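Putative citrate lyase, alfa subunit (Streptococcus mutans, PDB 2HJ0) belongs to the CitF family of alpha subunits, is built round two large mixed beta-sheets flanked by helices, and forms a two-chain assembly. Local coordinates at residues I102-E107 with L126-G131; T122-R127 with R394-G399; A200-I205 with D224-V229; D173-A178 with I220-V225; G273-T278 with A302-G307. One frame throughout, in Å; residues are numbered along the deposited sequence.

How the interactions relate
Interactions 1 and 2 meet at the end of strand 118-123, where they share Leu126 and Arg127; their centres lie about 10 Å apart. Interactions 3 and 4 are also neighbours, with centres about 8 Å apart, and share Asp224 and Val225 just ahead of strand 227-230. Strands 118-123, 202-207 and 227-230 all belong to one mixed sheet, whereas interaction 5 lies in the second mixed sheet, about 31 Å from interaction 1 between centres. Interactions 3, 4 and 5 fall within the long span of chain between the two segments of interaction 2. Interaction 2 thus ties together distant parts of the chain, while interactions 3 to 5 lie where the second subunit is met.

Interaction 1 (I102-E107 with L126-G131); sequences IANVHE and LRDKVG
A strand-to-helix turn of the alpha/beta fold is gripped here, where Asn104, in the loop between strand 95-99 and helix 109-114, reaches the beginning of helix 127-135 and meets Asp128 and Lys129. With CG of Asn104 anti to its own carbonyl carbon (chi1 -67°), the amide is brought to the backbone N of Lys129 and the carboxylate of Asp128. Its OD1 accepts a hydrogen bond from Lys129 N at 3.1 Å, at an N-H...O angle of 158°. On the other branch, Asn104 ND2 donates to Asp128 OD2 at 3.1 Å, meeting the carboxylate on its anti side. The amide and carboxylate planes are only 8° apart, so the two flat groups lie almost parallel.

Beside these polar bonds the contact is apolar. Ile102 and Leu126 run side by side, CD1 of Ile102 lying 3.5 Å from CD2 of Leu126, and CG2 of Ile102 meets CG2 of Val130 at 3.6 Å. A water links Ile102 O (2.8 Å from the water) to NE of Arg127 (2.6 Å), and the Arg127 side chain comes within about 3 Å of a bound citric acid molecule.

Asparagine suits its place because one amide both accepts and donates, meeting a main-chain N-H and a carboxylate at once. Asp128 OD1 has a weak ion pair with Arg394, which would favour a charged Asp128 and, with the Asn104 bond, help to orient it.

Interaction 2 (T122-R127 with R394-G399); sequences TSSGLR and RGASGG
Arg394 opens 394-399 with its carbonyl oxygen beside Arg127: O of Arg394 is 3.7 Å from CA of Arg127 and lies near the plane of the guanidinium, at its edge. Next, Gly395 turns its carbonyl oxygen toward 122-127 and makes a CA-H...O contact of 3.5 Å with CA of Gly125. Ala396 follows as the centre of the contact. Its backbone forms a single beta bridge with Gly125, and because Gly125 has no side chain, its CA can come to 3.8 Å from CB of Ala396. The same small methyl lies over one face of the Arg127 guanidinium, 3.9 Å from NH1, toward the rim of that flat group.

At Ser397 the backbone N donates a nearly straight bond (169°) to O of Ser124 at 2.9 Å, coming from above the carbonyl plane. One residue on, N of Gly398 donates to OG of Ser124 at 2.7 Å. That hydroxyl stands anti to the backbone N of Ser124 (chi1 171°), which carries it beside its own carbonyl, and Ser124 thus grips two successive N-H groups. The positive phi of Gly398 is one that glycine adopts readily.

Gly399 then takes the N-cap position of helix 400-406. Ser397 packs on Ile145 and Leu126 on Val143, both in strand 143-145, while the backbone of Ser124 bonds to Ser100, next to strand 95-99.

Interaction 3 (A200-I205 with D224-V229); sequences ADQVVI and DVDYIV
Asp226 holds CG anti to its carbonyl carbon (chi1 -66°), which brings OD2 to the backbone N of Val203, and Ile205 sets CG1 between its backbone N and carbonyl carbon (chi1 78°), laying it alongside Ile228. These groups brace a pair of parallel strands, 202-205 and 227-229, inclined by 22°, in a sheet consistent with the Rossmann-like clan of this family.

Where the strands begin to pair, Val203 uses both of its main-chain polar atoms. Its N donates to OD2 of Asp226 at 2.7 Å, on the anti lone pair of that oxygen. Its O accepts twice in the carbonyl plane, from N of Asp226 at 2.8 Å and from N of Tyr227 at 3.2 Å. Regular parallel bonding follows: N of Ile205 donates to O of Tyr227 at 3.0 Å, and N of Val229 to O of Ile205 at 3.1 Å.

The two faces differ in what they meet. Val204 and Tyr227 turn to the one toward helix 52-58, with CG2 of Val204 at the edge of the tyrosine ring. Ile205 and Ile228 share the other, side by side, and pack on Ser172. The beta-branched valines and isoleucines suit the extended backbone of a strand.

Asp226 is also where the second subunit enters: Lys360 of that subunit makes a salt bridge to OD2, which probably keeps the carboxylate ionised. On the Ile228 side, CG2 of Ile205 fits against Val225, 3.7 Å from its CG2.

Interaction 4 (D173-A178 with I220-V225); sequences DAYGNA and IPQTDV
Gln222, Ile220 and Tyr175 give up the most surface where two loops fold together. Gln222 works at both ends. Its backbone N donates to OD1 of Asn177 at 3.1 Å, from above the carbonyl plane, while its OE1 accepts from ND2 of Asn177 at 2.8 Å on an in-plane lone pair. The two side chains run side by side, their amides turned 45° against each other, a pairing for which asparagine and glutamine are well suited. ND2 of Asn177 also donates to OD2 of Asp173, whose OD1 closes an Asx turn by accepting from N of Tyr175.

Tyr175 offers its ring edge to the far end of Gln222: CD2 is 3.5 Å from NE2, with ring and amide planes 87° apart. Tyr213 OH also bonds to OE1, and NE2 donates to O of Gly361 of the second subunit. Gly176 allows the close approach, since a CB there would clash with Val225.

Ile220 makes a single antiparallel hydrogen-bonded pair with Ala178, N of Ala178 lying 2.9 Å from O of Ile220 and N of Ile220 3.1 Å from O of Ala178. Its side chain packs on Met194 and Ala197 of helix 191-199 and on Leu167 of strand 164-169, the strand that Ala178 touches through Ala169.

Interaction 5 (G273-T278 with A302-G307); sequences GFSFQT and ANFALG
Ala302 fills the tight end of this contact, where its methyl sits in the corner made by the face of Phe274 and the edge of Phe276. CB of Ala302 lies 4.0 Å from the Phe274 ring centroid in a CH-pi contact, and 3.7 Å from CE1 of Phe276. A side chain as small as alanine's fits that corner. The Phe276 ring also has CB of Ala305 over one face, while Met313 and Leu316 of helix 311-318 pack against it.

A second CH-pi contact brings CB of Ser275 over the face of Phe304, 3.6 Å from the centroid. The serine hydroxyl is hydrogen-bonded with O of Gln366 and N of Asp368.

The backbone pairing is looser than this packing. N of Asn303 donates to O of Phe274 at 3.2 Å from well above the carbonyl plane, N of Phe276 makes only a weak bond to O of Phe304 at 3.4 Å, and N of Leu306 reaches O of Phe276 at 3.3 Å. Solvent comes nearest at Gly273 and Asn303, both partly exposed. Glycine suits the positive phi of Gly273, and Asn303 also packs on Tyr213 of the second subunit.

Strand 275-277, helix 282-297 and strand 302-305 form a beta-alpha-beta unit, and this contact is its pair of adjacent parallel strands within the second mixed sheet.

Interaction 1 (I102-E107 with L126-G131)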
# COMPACT_ATOMS: atom_id res chain seq x y z
N ILE A 102 -6.12 -22.20 8.84
CA ILE A 102 -5.96 -23.57 8.33
C ILE A 102 -7.28 -24.27 8.04
O ILE A 102 -8.17 -24.31 8.89
CB ILE A 102 -5.11 -24.41 9.34
CG1 ILE A 102 -3.67 -23.89 9.37
CG2 ILE A 102 -5.09 -25.87 8.96
CD1 ILE A 102 -2.84 -24.42 10.50
N ALA A 103 -7.42 -24.84 6.85
CA ALA A 103 -8.65 -25.55 6.48
C ALA A 103 -8.47 -27.07 6.55
O ALA A 103 -7.39 -27.55 6.85
CB ALA A 103 -9.10 -25.12 5.07
N ASN A 104 -9.54 -27.83 6.26
CA ASN A 104 -9.48 -29.29 6.30
C ASN A 104 -8.65 -29.90 5.16
O ASN A 104 -8.04 -30.96 5.32
CB ASN A 104 -10.88 -29.92 6.24
CG ASN A 104 -11.71 -29.65 7.49
OD1 ASN A 104 -11.29 -29.90 8.62
ND2 ASN A 104 -12.91 -29.14 7.27
N VAL A 105 -8.62 -29.23 4.02
CA VAL A 105 -7.87 -29.75 2.89
C VAL A 105 -6.39 -29.74 3.24
O VAL A 105 -5.58 -30.34 2.54
CB VAL A 105 -8.12 -28.89 1.63
CG1 VAL A 105 -7.53 -27.49 1.83
CG2 VAL A 105 -7.51 -29.57 0.42
N HIS A 106 -6.06 -29.05 4.32
CA HIS A 106 -4.68 -28.96 4.78
C HIS A 106 -4.28 -30.17 5.62
O HIS A 106 -3.33 -30.10 6.39
CB HIS A 106 -4.48 -27.67 5.58
CG HIS A 106 -4.55 -26.43 4.74
ND1 HIS A 106 -5.15 -25.26 5.18
CD2 HIS A 106 -4.08 -26.16 3.50
CE1 HIS A 106 -5.05 -24.34 4.24
NE2 HIS A 106 -4.40 -24.86 3.21
N GLU A 107 -5.00 -31.28 5.47
CA GLU A 107 -4.71 -32.50 6.23
C GLU A 107 -3.25 -32.95 6.15
O GLU A 107 -2.67 -33.38 7.15
CB GLU A 107 -5.61 -33.63 5.77
CG GLU A 107 -5.65 -34.82 6.71
CD GLU A 107 -6.26 -36.05 6.05
OE1 GLU A 107 -5.61 -36.59 5.11
OE2 GLU A 107 -7.38 -36.47 6.44
N LEU A 126 -7.92 -24.14 12.95
CA LEU A 126 -7.28 -25.34 12.47
C LEU A 126 -8.33 -26.24 11.81
O LEU A 126 -7.99 -27.13 11.03
CB LEU A 126 -6.59 -26.06 13.63
CG LEU A 126 -5.60 -25.21 14.45
CD1 LEU A 126 -5.20 -25.96 15.70
CD2 LEU A 126 -4.39 -24.85 13.61
N ARG A 127 -9.60 -25.98 12.12
CA ARG A 127 -10.74 -26.75 11.61
C ARG A 127 -10.71 -28.19 12.10
O ARG A 127 -9.88 -28.56 12.92
CB ARG A 127 -10.80 -26.73 10.07
CG ARG A 127 -11.09 -25.37 9.44
CD ARG A 127 -12.32 -24.67 10.04
NE ARG A 127 -12.44 -23.27 9.62
CZ ARG A 127 -13.28 -22.38 10.16
NH1 ARG A 127 -13.32 -21.14 9.72
NH2 ARG A 127 -14.07 -22.74 11.17
N ASP A 128 -11.63 -28.99 11.57
CA ASP A 128 -11.81 -30.40 11.93
C ASP A 128 -10.57 -31.29 12.00
O ASP A 128 -10.12 -31.65 13.09
CB ASP A 128 -12.83 -31.03 10.98
CG ASP A 128 -14.16 -30.26 10.93
OD1 ASP A 128 -14.78 -30.06 12.01
OD2 ASP A 128 -14.58 -29.86 9.83
N LYS A 129 -10.03 -31.66 10.84
CA LYS A 129 -8.87 -32.54 10.75
C LYS A 129 -7.59 -32.08 11.46
O LYS A 129 -7.13 -32.74 12.39
CB LYS A 129 -8.56 -32.83 9.28
CG LYS A 129 -9.79 -33.26 8.50
CD LYS A 129 -9.43 -34.06 7.26
CE LYS A 129 -10.70 -34.55 6.57
NZ LYS A 129 -11.62 -35.22 7.55
N VAL A 130 -7.01 -30.97 11.03
CA VAL A 130 -5.78 -30.49 11.67
C VAL A 130 -6.01 -30.24 13.16
O VAL A 130 -5.19 -30.61 13.99
CB VAL A 130 -5.26 -29.19 11.02
CG1 VAL A 130 -4.02 -28.70 11.75
CG2 VAL A 130 -4.94 -29.43 9.55
N GLY A 131 -7.14 -29.62 13.48
CA GLY A 131 -7.47 -29.34 14.86
C GLY A 131 -7.58 -30.60 15.71
O GLY A 131 -7.17 -30.61 16.87
O HOH W 1 -10.17 -22.41 8.66

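Interaction 2 (T122-R127 with R394-G399)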
# COMPACT_ATOMS: atom_id res chain seq x y z
N THR A 122 0.84 -21.01 13.90
CA THR A 122 0.06 -19.87 14.39
C THR A 122 -0.98 -19.51 13.33
O THR A 122 -0.67 -19.48 12.13
CB THR A 122 0.94 -18.63 14.71
OG1 THR A 122 0.09 -17.58 15.21
CG2 THR A 122 1.69 -18.13 13.48
N SER A 123 -2.22 -19.30 13.76
CA SER A 123 -3.29 -18.92 12.84
C SER A 123 -4.62 -18.66 13.52
O SER A 123 -4.71 -18.63 14.76
CB SER A 123 -3.48 -19.97 11.74
OG SER A 123 -4.16 -21.11 12.20
N SER A 124 -5.64 -18.45 12.71
CA SER A 124 -6.97 -18.18 13.21
C SER A 124 -7.62 -19.47 13.66
O SER A 124 -8.15 -19.57 14.77
CB SER A 124 -7.82 -17.50 12.11
OG SER A 124 -9.18 -17.41 12.49
N GLY A 125 -7.56 -20.49 12.81
CA GLY A 125 -8.16 -21.76 13.16
C GLY A 125 -7.44 -22.96 12.60
O GLY A 125 -6.47 -22.84 11.87
N LEU A 126 -7.92 -24.14 12.95
CA LEU A 126 -7.28 -25.34 12.47
C LEU A 126 -8.33 -26.24 11.81
O LEU A 126 -7.99 -27.13 11.03
CB LEU A 126 -6.59 -26.06 13.63
CG LEU A 126 -5.60 -25.21 14.45
CD1 LEU A 126 -5.20 -25.96 15.70
CD2 LEU A 126 -4.39 -24.85 13.61
N ARG A 127 -9.60 -25.98 12.12
CA ARG A 127 -10.74 -26.75 11.61
C ARG A 127 -10.71 -28.19 12.10
O ARG A 127 -9.88 -28.56 12.92
CB ARG A 127 -10.80 -26.73 10.07
CG ARG A 127 -11.09 -25.37 9.44
CD ARG A 127 -12.32 -24.67 10.04
NE ARG A 127 -12.44 -23.27 9.62
CZ ARG A 127 -13.28 -22.38 10.16
NH1 ARG A 127 -13.32 -21.14 9.72
NH2 ARG A 127 -14.07 -22.74 11.17
N ARG A 394 -11.70 -27.23 16.78
CA ARG A 394 -12.29 -27.38 15.45
C ARG A 394 -12.87 -26.06 14.98
O ARG A 394 -13.47 -25.98 13.91
CB ARG A 394 -13.39 -28.45 15.46
CG ARG A 394 -14.58 -28.12 16.36
CD ARG A 394 -15.55 -29.29 16.48
NE ARG A 394 -14.92 -30.52 17.00
CZ ARG A 394 -14.25 -31.41 16.26
NH1 ARG A 394 -14.12 -31.24 14.95
NH2 ARG A 394 -13.75 -32.50 16.83
N GLY A 395 -12.67 -25.02 15.78
CA GLY A 395 -13.19 -23.71 15.44
C GLY A 395 -12.17 -22.76 14.85
O GLY A 395 -11.25 -23.17 14.14
N ALA A 396 -12.34 -21.47 15.13
CA ALA A 396 -11.45 -20.44 14.65
C ALA A 396 -11.74 -19.12 15.34
O ALA A 396 -12.90 -18.75 15.57
CB ALA A 396 -11.61 -20.28 13.16
N SER A 397 -10.68 -18.40 15.68
CA SER A 397 -10.81 -17.11 16.34
C SER A 397 -11.35 -16.04 15.36
O SER A 397 -12.19 -15.22 15.73
CB SER A 397 -9.45 -16.67 16.89
OG SER A 397 -9.58 -15.48 17.64
N GLY A 398 -10.87 -16.07 14.12
CA GLY A 398 -11.32 -15.11 13.14
C GLY A 398 -11.25 -13.68 13.67
O GLY A 398 -10.29 -13.31 14.34
N GLY A 399 -12.27 -12.88 13.35
CA GLY A 399 -12.28 -11.51 13.81
C GLY A 399 -13.28 -11.32 14.94
O GLY A 399 -13.61 -10.20 15.33

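Interaction 3 (A200-I205 with D224-V229)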
# COMPACT_ATOMS: atom_id res chain seq x y z
N ALA A 200 6.88 -9.40 5.23
CA ALA A 200 7.76 -10.55 5.07
C ALA A 200 9.07 -10.14 4.41
O ALA A 200 9.12 -9.17 3.63
CB ALA A 200 7.07 -11.63 4.22
N ASP A 201 10.15 -10.86 4.73
CA ASP A 201 11.44 -10.55 4.14
C ASP A 201 11.45 -10.91 2.66
O ASP A 201 11.80 -10.10 1.81
CB ASP A 201 12.56 -11.29 4.87
CG ASP A 201 12.97 -10.59 6.14
OD1 ASP A 201 12.62 -9.40 6.31
OD2 ASP A 201 13.65 -11.23 6.97
N GLN A 202 11.08 -12.15 2.37
CA GLN A 202 11.01 -12.61 1.00
C GLN A 202 9.59 -13.09 0.71
O GLN A 202 8.97 -13.80 1.51
CB GLN A 202 12.02 -13.71 0.76
CG GLN A 202 13.35 -13.18 0.33
CD GLN A 202 14.24 -14.24 -0.20
OE1 GLN A 202 14.64 -15.14 0.53
NE2 GLN A 202 14.55 -14.16 -1.48
N VAL A 203 9.08 -12.68 -0.45
CA VAL A 203 7.74 -13.04 -0.89
C VAL A 203 7.78 -13.80 -2.20
O VAL A 203 8.39 -13.36 -3.18
CB VAL A 203 6.85 -11.76 -1.06
CG1 VAL A 203 5.55 -12.09 -1.78
CG2 VAL A 203 6.56 -11.14 0.31
N VAL A 204 7.13 -14.96 -2.21
CA VAL A 204 7.04 -15.81 -3.40
C VAL A 204 5.56 -15.94 -3.75
O VAL A 204 4.83 -16.58 -3.01
CB VAL A 204 7.59 -17.23 -3.12
CG1 VAL A 204 7.26 -18.15 -4.28
CG2 VAL A 204 9.07 -17.18 -2.91
N ILE A 205 5.11 -15.33 -4.84
CA ILE A 205 3.70 -15.50 -5.18
C ILE A 205 3.60 -16.64 -6.20
O ILE A 205 4.40 -16.72 -7.14
CB ILE A 205 3.02 -14.18 -5.76
CG1 ILE A 205 3.40 -13.98 -7.22
CG2 ILE A 205 3.38 -12.95 -4.95
CD1 ILE A 205 2.34 -14.49 -8.12
N ASP A 224 6.83 -5.68 -3.57
CA ASP A 224 6.75 -6.52 -2.39
C ASP A 224 7.04 -7.98 -2.73
O ASP A 224 7.11 -8.82 -1.85
CB ASP A 224 5.35 -6.46 -1.76
CG ASP A 224 5.08 -5.14 -1.05
OD1 ASP A 224 6.04 -4.36 -0.84
OD2 ASP A 224 3.90 -4.89 -0.69
N VAL A 225 7.23 -8.26 -4.02
CA VAL A 225 7.44 -9.64 -4.45
C VAL A 225 8.87 -9.95 -4.86
O VAL A 225 9.53 -9.12 -5.47
CB VAL A 225 6.46 -9.95 -5.61
CG1 VAL A 225 6.60 -11.38 -6.05
CG2 VAL A 225 5.03 -9.64 -5.16
N ASP A 226 9.36 -11.14 -4.53
CA ASP A 226 10.71 -11.49 -4.91
C ASP A 226 10.73 -12.47 -6.07
O ASP A 226 11.51 -12.32 -7.01
CB ASP A 226 11.47 -12.08 -3.71
CG ASP A 226 11.68 -11.07 -2.60
OD1 ASP A 226 12.59 -10.21 -2.73
OD2 ASP A 226 10.93 -11.12 -1.60
N TYR A 227 9.85 -13.46 -6.01
CA TYR A 227 9.80 -14.47 -7.05
C TYR A 227 8.38 -14.85 -7.43
O TYR A 227 7.45 -14.77 -6.62
CB TYR A 227 10.55 -15.72 -6.58
CG TYR A 227 12.03 -15.50 -6.35
CD1 TYR A 227 12.88 -15.22 -7.41
CD2 TYR A 227 12.58 -15.59 -5.07
CE1 TYR A 227 14.26 -15.04 -7.21
CE2 TYR A 227 13.97 -15.40 -4.86
CZ TYR A 227 14.79 -15.14 -5.94
OH TYR A 227 16.15 -14.98 -5.77
N ILE A 228 8.21 -15.25 -8.69
CA ILE A 228 6.92 -15.67 -9.18
C ILE A 228 7.06 -17.05 -9.79
O ILE A 228 7.98 -17.30 -10.57
CB ILE A 228 6.37 -14.73 -10.26
CG1 ILE A 228 6.21 -13.32 -9.70
CG2 ILE A 228 5.04 -15.25 -10.74
CD1 ILE A 228 7.48 -12.52 -9.64
N VAL A 229 6.17 -17.95 -9.41
CA VAL A 229 6.21 -19.29 -9.94
C VAL A 229 4.84 -19.62 -10.49
O VAL A 229 3.82 -19.38 -9.84
CB VAL A 229 6.59 -20.31 -8.86
CG1 VAL A 229 5.73 -20.12 -7.65
CG2 VAL A 229 6.43 -21.73 -9.40

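Interaction 4 (D173-A178 with I220-V225)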
# COMPACT_ATOMS: atom_id res chain seq x y z
N ASP A 173 1.86 -10.81 -13.02
CA ASP A 173 2.75 -10.70 -14.17
C ASP A 173 4.07 -11.33 -13.75
O ASP A 173 4.17 -11.85 -12.64
CB ASP A 173 2.98 -9.24 -14.60
CG ASP A 173 3.31 -8.32 -13.45
OD1 ASP A 173 4.08 -8.74 -12.54
OD2 ASP A 173 2.80 -7.16 -13.47
N ALA A 174 5.06 -11.29 -14.62
CA ALA A 174 6.34 -11.88 -14.32
C ALA A 174 7.20 -10.95 -13.51
O ALA A 174 8.43 -11.07 -13.50
CB ALA A 174 7.06 -12.27 -15.60
N TYR A 175 6.58 -10.02 -12.82
CA TYR A 175 7.35 -9.11 -11.99
C TYR A 175 6.76 -9.00 -10.60
O TYR A 175 7.37 -8.37 -9.73
CB TYR A 175 7.41 -7.73 -12.65
CG TYR A 175 8.76 -7.07 -12.54
CD1 TYR A 175 9.93 -7.76 -12.90
CD2 TYR A 175 8.88 -5.75 -12.12
CE1 TYR A 175 11.17 -7.14 -12.86
CE2 TYR A 175 10.13 -5.13 -12.08
CZ TYR A 175 11.27 -5.83 -12.46
OH TYR A 175 12.50 -5.21 -12.46
N GLY A 176 5.58 -9.60 -10.39
CA GLY A 176 4.95 -9.57 -9.07
C GLY A 176 3.61 -8.87 -8.84
O GLY A 176 2.99 -9.09 -7.80
N ASN A 177 3.18 -8.00 -9.76
CA ASN A 177 1.88 -7.34 -9.58
C ASN A 177 0.80 -8.43 -9.65
O ASN A 177 0.63 -9.08 -10.68
CB ASN A 177 1.65 -6.30 -10.68
CG ASN A 177 2.66 -5.17 -10.65
OD1 ASN A 177 2.75 -4.42 -9.67
ND2 ASN A 177 3.44 -5.05 -11.72
N ALA A 178 0.08 -8.63 -8.55
CA ALA A 178 -0.94 -9.67 -8.48
C ALA A 178 -2.28 -9.19 -7.92
O ALA A 178 -2.35 -8.17 -7.23
CB ALA A 178 -0.42 -10.82 -7.62
N ILE A 220 -1.18 -6.69 -4.73
CA ILE A 220 0.17 -6.89 -4.22
C ILE A 220 1.09 -6.38 -5.33
O ILE A 220 1.12 -6.91 -6.44
CB ILE A 220 0.41 -8.36 -3.92
CG1 ILE A 220 -0.51 -8.77 -2.78
CG2 ILE A 220 1.86 -8.59 -3.60
CD1 ILE A 220 -0.48 -10.21 -2.42
N PRO A 221 1.85 -5.30 -5.04
CA PRO A 221 2.78 -4.66 -5.98
C PRO A 221 4.07 -5.44 -6.19
O PRO A 221 4.51 -6.21 -5.33
CB PRO A 221 3.02 -3.30 -5.34
CG PRO A 221 3.06 -3.66 -3.88
CD PRO A 221 1.91 -4.63 -3.72
N GLN A 222 4.69 -5.21 -7.35
CA GLN A 222 5.94 -5.87 -7.70
C GLN A 222 7.01 -5.55 -6.66
O GLN A 222 7.94 -6.34 -6.45
CB GLN A 222 6.39 -5.41 -9.10
CG GLN A 222 6.54 -3.87 -9.21
CD GLN A 222 6.65 -3.36 -10.63
OE1 GLN A 222 5.75 -3.55 -11.43
NE2 GLN A 222 7.75 -2.68 -10.95
N THR A 223 6.87 -4.40 -5.99
CA THR A 223 7.83 -3.97 -4.98
C THR A 223 7.80 -4.78 -3.70
O THR A 223 8.65 -4.59 -2.83
CB THR A 223 7.63 -2.50 -4.61
OG1 THR A 223 6.25 -2.25 -4.37
CG2 THR A 223 8.13 -1.59 -5.72
N ASP A 224 6.83 -5.68 -3.57
CA ASP A 224 6.75 -6.52 -2.39
C ASP A 224 7.04 -7.98 -2.73
O ASP A 224 7.11 -8.82 -1.85
CB ASP A 224 5.35 -6.46 -1.76
CG ASP A 224 5.08 -5.14 -1.05
OD1 ASP A 224 6.04 -4.36 -0.84
OD2 ASP A 224 3.90 -4.89 -0.69
N VAL A 225 7.23 -8.26 -4.02
CA VAL A 225 7.44 -9.64 -4.45
C VAL A 225 8.87 -9.95 -4.86
O VAL A 225 9.53 -9.12 -5.47
CB VAL A 225 6.46 -9.95 -5.61
CG1 VAL A 225 6.60 -11.38 -6.05
CG2 VAL A 225 5.03 -9.64 -5.16

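Interaction 5 (G273-T278 with A302-G307)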
# COMPACT_ATOMS: atom_id res chain seq x y z
N GLY A 273 -26.93 6.46 7.46
CA GLY A 273 -25.48 6.34 7.47
C GLY A 273 -24.82 5.50 8.56
O GLY A 273 -23.73 5.82 9.02
N PHE A 274 -25.48 4.42 8.98
CA PHE A 274 -24.95 3.55 10.03
C PHE A 274 -24.20 2.40 9.38
O PHE A 274 -24.53 2.01 8.26
CB PHE A 274 -26.11 3.02 10.89
CG PHE A 274 -26.85 1.88 10.27
CD1 PHE A 274 -26.50 0.57 10.57
CD2 PHE A 274 -27.85 2.11 9.33
CE1 PHE A 274 -27.14 -0.51 9.95
CE2 PHE A 274 -28.50 1.03 8.70
CZ PHE A 274 -28.14 -0.28 9.01
N SER A 275 -23.20 1.86 10.07
CA SER A 275 -22.40 0.76 9.53
C SER A 275 -22.74 -0.55 10.22
O SER A 275 -23.29 -0.55 11.31
CB SER A 275 -20.91 1.05 9.70
OG SER A 275 -20.60 1.30 11.06
N PHE A 276 -22.40 -1.66 9.58
CA PHE A 276 -22.68 -2.95 10.17
C PHE A 276 -21.94 -4.10 9.49
O PHE A 276 -21.44 -3.98 8.36
CB PHE A 276 -24.18 -3.25 10.10
CG PHE A 276 -24.68 -3.46 8.70
CD1 PHE A 276 -24.94 -2.37 7.87
CD2 PHE A 276 -24.82 -4.73 8.19
CE1 PHE A 276 -25.33 -2.57 6.56
CE2 PHE A 276 -25.21 -4.93 6.87
CZ PHE A 276 -25.46 -3.85 6.05
N GLN A 277 -21.90 -5.22 10.19
CA GLN A 277 -21.28 -6.42 9.68
C GLN A 277 -22.15 -7.60 10.12
O GLN A 277 -22.52 -7.70 11.28
CB GLN A 277 -19.86 -6.59 10.23
CG GLN A 277 -19.15 -7.82 9.70
CD GLN A 277 -17.84 -8.11 10.40
OE1 GLN A 277 -16.84 -7.42 10.21
NE2 GLN A 277 -17.85 -9.13 11.23
N THR A 278 -22.52 -8.45 9.16
CA THR A 278 -23.34 -9.62 9.46
C THR A 278 -22.56 -10.88 9.17
O THR A 278 -21.47 -10.85 8.60
CB THR A 278 -24.63 -9.67 8.62
OG1 THR A 278 -24.31 -9.49 7.24
CG2 THR A 278 -25.59 -8.58 9.08
N ALA A 302 -27.49 2.74 4.94
CA ALA A 302 -26.25 2.48 5.65
C ALA A 302 -25.06 3.00 4.83
O ALA A 302 -25.09 2.93 3.60
CB ALA A 302 -26.10 0.99 5.90
N ASN A 303 -24.04 3.51 5.50
CA ASN A 303 -22.85 4.02 4.81
C ASN A 303 -21.95 2.90 4.26
O ASN A 303 -21.42 3.02 3.16
CB ASN A 303 -22.02 4.91 5.74
CG ASN A 303 -21.56 4.19 7.00
OD1 ASN A 303 -20.79 4.74 7.80
ND2 ASN A 303 -22.02 2.96 7.19
N PHE A 304 -21.76 1.83 5.02
CA PHE A 304 -20.95 0.72 4.53
C PHE A 304 -21.14 -0.58 5.31
O PHE A 304 -21.62 -0.58 6.44
CB PHE A 304 -19.45 1.08 4.53
CG PHE A 304 -18.83 1.15 5.90
CD1 PHE A 304 -18.87 2.33 6.63
CD2 PHE A 304 -18.26 0.03 6.49
CE1 PHE A 304 -18.34 2.39 7.92
CE2 PHE A 304 -17.74 0.08 7.78
CZ PHE A 304 -17.78 1.26 8.49
N ALA A 305 -20.76 -1.67 4.66
CA ALA A 305 -20.82 -3.00 5.24
C ALA A 305 -19.36 -3.52 5.24
O ALA A 305 -18.55 -3.14 4.38
CB ALA A 305 -21.70 -3.89 4.39
N LEU A 306 -19.04 -4.38 6.20
CA LEU A 306 -17.68 -4.90 6.32
C LEU A 306 -17.57 -6.41 6.41
O LEU A 306 -18.54 -7.13 6.23
CB LEU A 306 -17.04 -4.29 7.57
CG LEU A 306 -15.58 -4.59 7.88
CD1 LEU A 306 -14.71 -4.08 6.74
CD2 LEU A 306 -15.18 -3.94 9.20
N GLY A 307 -16.35 -6.86 6.66
CA GLY A 307 -16.07 -8.27 6.84
C GLY A 307 -15.86 -9.16 5.64
O GLY A 307 -15.19 -8.81 4.67